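Local coordinates for synaptonemal complex protein 2 (Mus musculus, PDB 5IWZ) that is a major component of the axial and lateral elements of synaptonemal complexes and is required for normal meiotic chromosome synapsis and fertility, at residues N24-L29 / C58-K63. Residues are numbered along the deposited sequence; the frame is centred on the assembly and turned at random.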
loop_
_atom_site.group_PDB
_atom_site.type_symbol
_atom_site.label_atom_id
_atom_site.label_comp_id
_atom_site.label_asym_id
_atom_site.label_seq_id
_atom_site.Cartn_x
_atom_site.Cartn_y
_atom_site.Cartn_z
ATOM N N ASN A 24 17.582 18.222 -20.371
ATOM C CA ASN A 24 16.204 17.747 -20.278
ATOM C C ASN A 24 15.971 16.645 -21.313
ATOM O O ASN A 24 14.944 16.600 -21.995
ATOM C CB ASN A 24 15.202 18.906 -20.433
ATOM C CG ASN A 24 13.805 18.568 -19.883
ATOM O OD1 ASN A 24 13.643 17.619 -19.119
ATOM N ND2 ASN A 24 12.800 19.361 -20.262
ATOM N N ASP A 25 16.965 15.763 -21.450
ATOM C CA ASP A 25 16.922 14.622 -22.365
ATOM C C ASP A 25 17.007 13.333 -21.555
ATOM O O ASP A 25 18.072 12.996 -21.014
ATOM C CB ASP A 25 18.056 14.678 -23.386
ATOM C CG ASP A 25 18.026 13.493 -24.362
ATOM O OD1 ASP A 25 19.010 13.281 -25.096
ATOM O OD2 ASP A 25 17.021 12.759 -24.399
ATOM N N PHE A 26 15.905 12.592 -21.511
ATOM C CA PHE A 26 15.823 11.366 -20.728
ATOM C C PHE A 26 16.014 10.103 -21.559
ATOM O O PHE A 26 16.041 9.007 -20.990
ATOM C CB PHE A 26 14.480 11.322 -19.991
ATOM C CG PHE A 26 14.467 12.148 -18.751
ATOM C CD1 PHE A 26 14.673 11.551 -17.522
ATOM C CD2 PHE A 26 14.274 13.521 -18.808
ATOM C CE1 PHE A 26 14.690 12.294 -16.370
ATOM C CE2 PHE A 26 14.283 14.283 -17.647
ATOM C CZ PHE A 26 14.490 13.675 -16.428
ATOM N N LYS A 27 16.164 10.224 -22.883
ATOM C CA LYS A 27 16.407 9.055 -23.726
ATOM C C LYS A 27 17.606 8.219 -23.284
ATOM O O LYS A 27 17.469 6.988 -23.215
ATOM C CB LYS A 27 16.547 9.495 -25.194
ATOM C CG LYS A 27 15.253 9.949 -25.831
ATOM C CD LYS A 27 15.283 9.805 -27.355
ATOM C CE LYS A 27 16.406 10.616 -27.996
ATOM N NZ LYS A 27 15.960 11.963 -28.477
ATOM N N PRO A 28 18.784 8.786 -22.969
ATOM C CA PRO A 28 19.877 7.914 -22.482
ATOM C C PRO A 28 19.501 7.141 -21.227
ATOM O O PRO A 28 19.667 5.918 -21.187
ATOM C CB PRO A 28 21.039 8.902 -22.254
ATOM C CG PRO A 28 20.790 9.970 -23.284
ATOM C CD PRO A 28 19.275 10.145 -23.266
ATOM N N LEU A 29 18.955 7.810 -20.208
ATOM C CA LEU A 29 18.538 7.097 -19.006
ATOM C C LEU A 29 17.540 5.988 -19.334
ATOM O O LEU A 29 17.665 4.858 -18.838
ATOM C CB LEU A 29 17.936 8.079 -18.004
ATOM C CG LEU A 29 17.725 7.553 -16.589
ATOM C CD1 LEU A 29 19.074 7.329 -15.875
ATOM C CD2 LEU A 29 16.835 8.502 -15.811
ATOM N N CYS A 58 14.060 16.774 -7.416
ATOM C CA CYS A 58 13.308 17.931 -6.933
ATOM C C CYS A 58 12.766 18.767 -8.091
ATOM O O CYS A 58 11.633 19.264 -8.036
ATOM C CB CYS A 58 14.196 18.787 -6.020
ATOM S SG CYS A 58 14.582 18.013 -4.416
ATOM N N ARG A 59 13.560 18.944 -9.144
ATOM C CA ARG A 59 13.067 19.689 -10.301
ATOM C C ARG A 59 11.870 19.003 -10.943
ATOM O O ARG A 59 10.848 19.641 -11.216
ATOM C CB ARG A 59 14.164 19.858 -11.337
ATOM C CG ARG A 59 13.669 20.545 -12.588
ATOM C CD ARG A 59 14.750 20.541 -13.642
ATOM N NE ARG A 59 14.664 19.403 -14.555
ATOM C CZ ARG A 59 15.672 19.033 -15.343
ATOM N NH1 ARG A 59 16.813 19.708 -15.292
ATOM N NH2 ARG A 59 15.551 17.995 -16.169
ATOM N N GLU A 60 11.992 17.705 -11.228
ATOM C CA GLU A 60 10.888 16.984 -11.865
ATOM C C GLU A 60 9.650 16.940 -10.970
ATOM O O GLU A 60 8.525 17.045 -11.466
ATOM C CB GLU A 60 11.340 15.574 -12.254
ATOM C CG GLU A 60 12.446 15.576 -13.327
ATOM C CD GLU A 60 12.044 16.384 -14.584
ATOM O OE1 GLU A 60 12.737 17.367 -14.929
ATOM O OE2 GLU A 60 11.003 16.060 -15.196
ATOM N N LEU A 61 9.830 16.790 -9.651
ATOM C CA LEU A 61 8.690 16.901 -8.738
ATOM C C LEU A 61 8.030 18.273 -8.851
ATOM O O LEU A 61 6.804 18.372 -8.969
ATOM C CB LEU A 61 9.134 16.624 -7.295
ATOM C CG LEU A 61 9.484 15.146 -7.035
ATOM C CD1 LEU A 61 10.088 14.923 -5.655
ATOM C CD2 LEU A 61 8.216 14.300 -7.210
ATOM N N ASN A 62 8.841 19.349 -8.834
ATOM C CA ASN A 62 8.313 20.706 -8.986
ATOM C C ASN A 62 7.539 20.879 -10.291
ATOM O O ASN A 62 6.553 21.630 -10.339
ATOM C CB ASN A 62 9.454 21.728 -8.920
ATOM C CG ASN A 62 9.877 22.033 -7.490
ATOM O OD1 ASN A 62 9.146 21.739 -6.545
ATOM N ND2 ASN A 62 11.056 22.637 -7.324
ATOM N N LYS A 63 7.957 20.190 -11.348
ATOM C CA LYS A 63 7.242 20.232 -12.616
ATOM C C LYS A 63 6.040 19.300 -12.661
ATOM O O LYS A 63 5.279 19.360 -13.627
ATOM C CB LYS A 63 8.198 19.890 -13.760
ATOM C CG LYS A 63 9.156 21.038 -14.128
ATOM C CD LYS A 63 10.566 20.539 -14.493
ATOM C CE LYS A 63 10.555 19.768 -15.799
ATOM N NZ LYS A 63 11.897 19.467 -16.411
#
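Glu60 OE1 is gripped by three nitrogens of Arg59 and Lys63, in a salt-bridge network that faces Asn24 and Phe26. Arg59 grips it side-on with two nitrogens: NE lies 2.8 Å from Glu60 OE1, almost in line with the C-O bond, and NH2 reaches the same oxygen from above the carboxylate plane. Lys63 NZ comes in on the syn side, 2.7 Å from Glu60 OE1. A bend at chi2 (-54°) turns OE1 toward both chains, while Thr68 OG1 hydrogen-bonds to OE2. Against this charged group comes the end of the Phe26 ring, CZ 4.1 Å from Glu60 CD, with ring and carboxylate planes 59° apart. Phe26 CE2 sits at the edge of the Arg59 guanidinium, the two planes nearly perpendicular. Asn24 OD1, in plane at the edge of the Phe26 ring, lies 3.5 Å from Arg59 NH2 and 3.7 Å from Lys63 NZ, with no hydrogen bond to either. Without the carboxylate, as with an alanine here, Arg59 and Lys63 would probably lose their shared anion and a gap would open beside Phe26 CZ. The guanidinium also donates to the carbonyls of Ala20 and Leu21, at the end of helix 13-23. Arg59 thus ties helix 49-63 to the C-terminal end of helix 13-23, beside the turn that leads into helix 27-32, a contact between a helix and the turn after another at the N-terminal end of the armadillo-repeat-like helical domain.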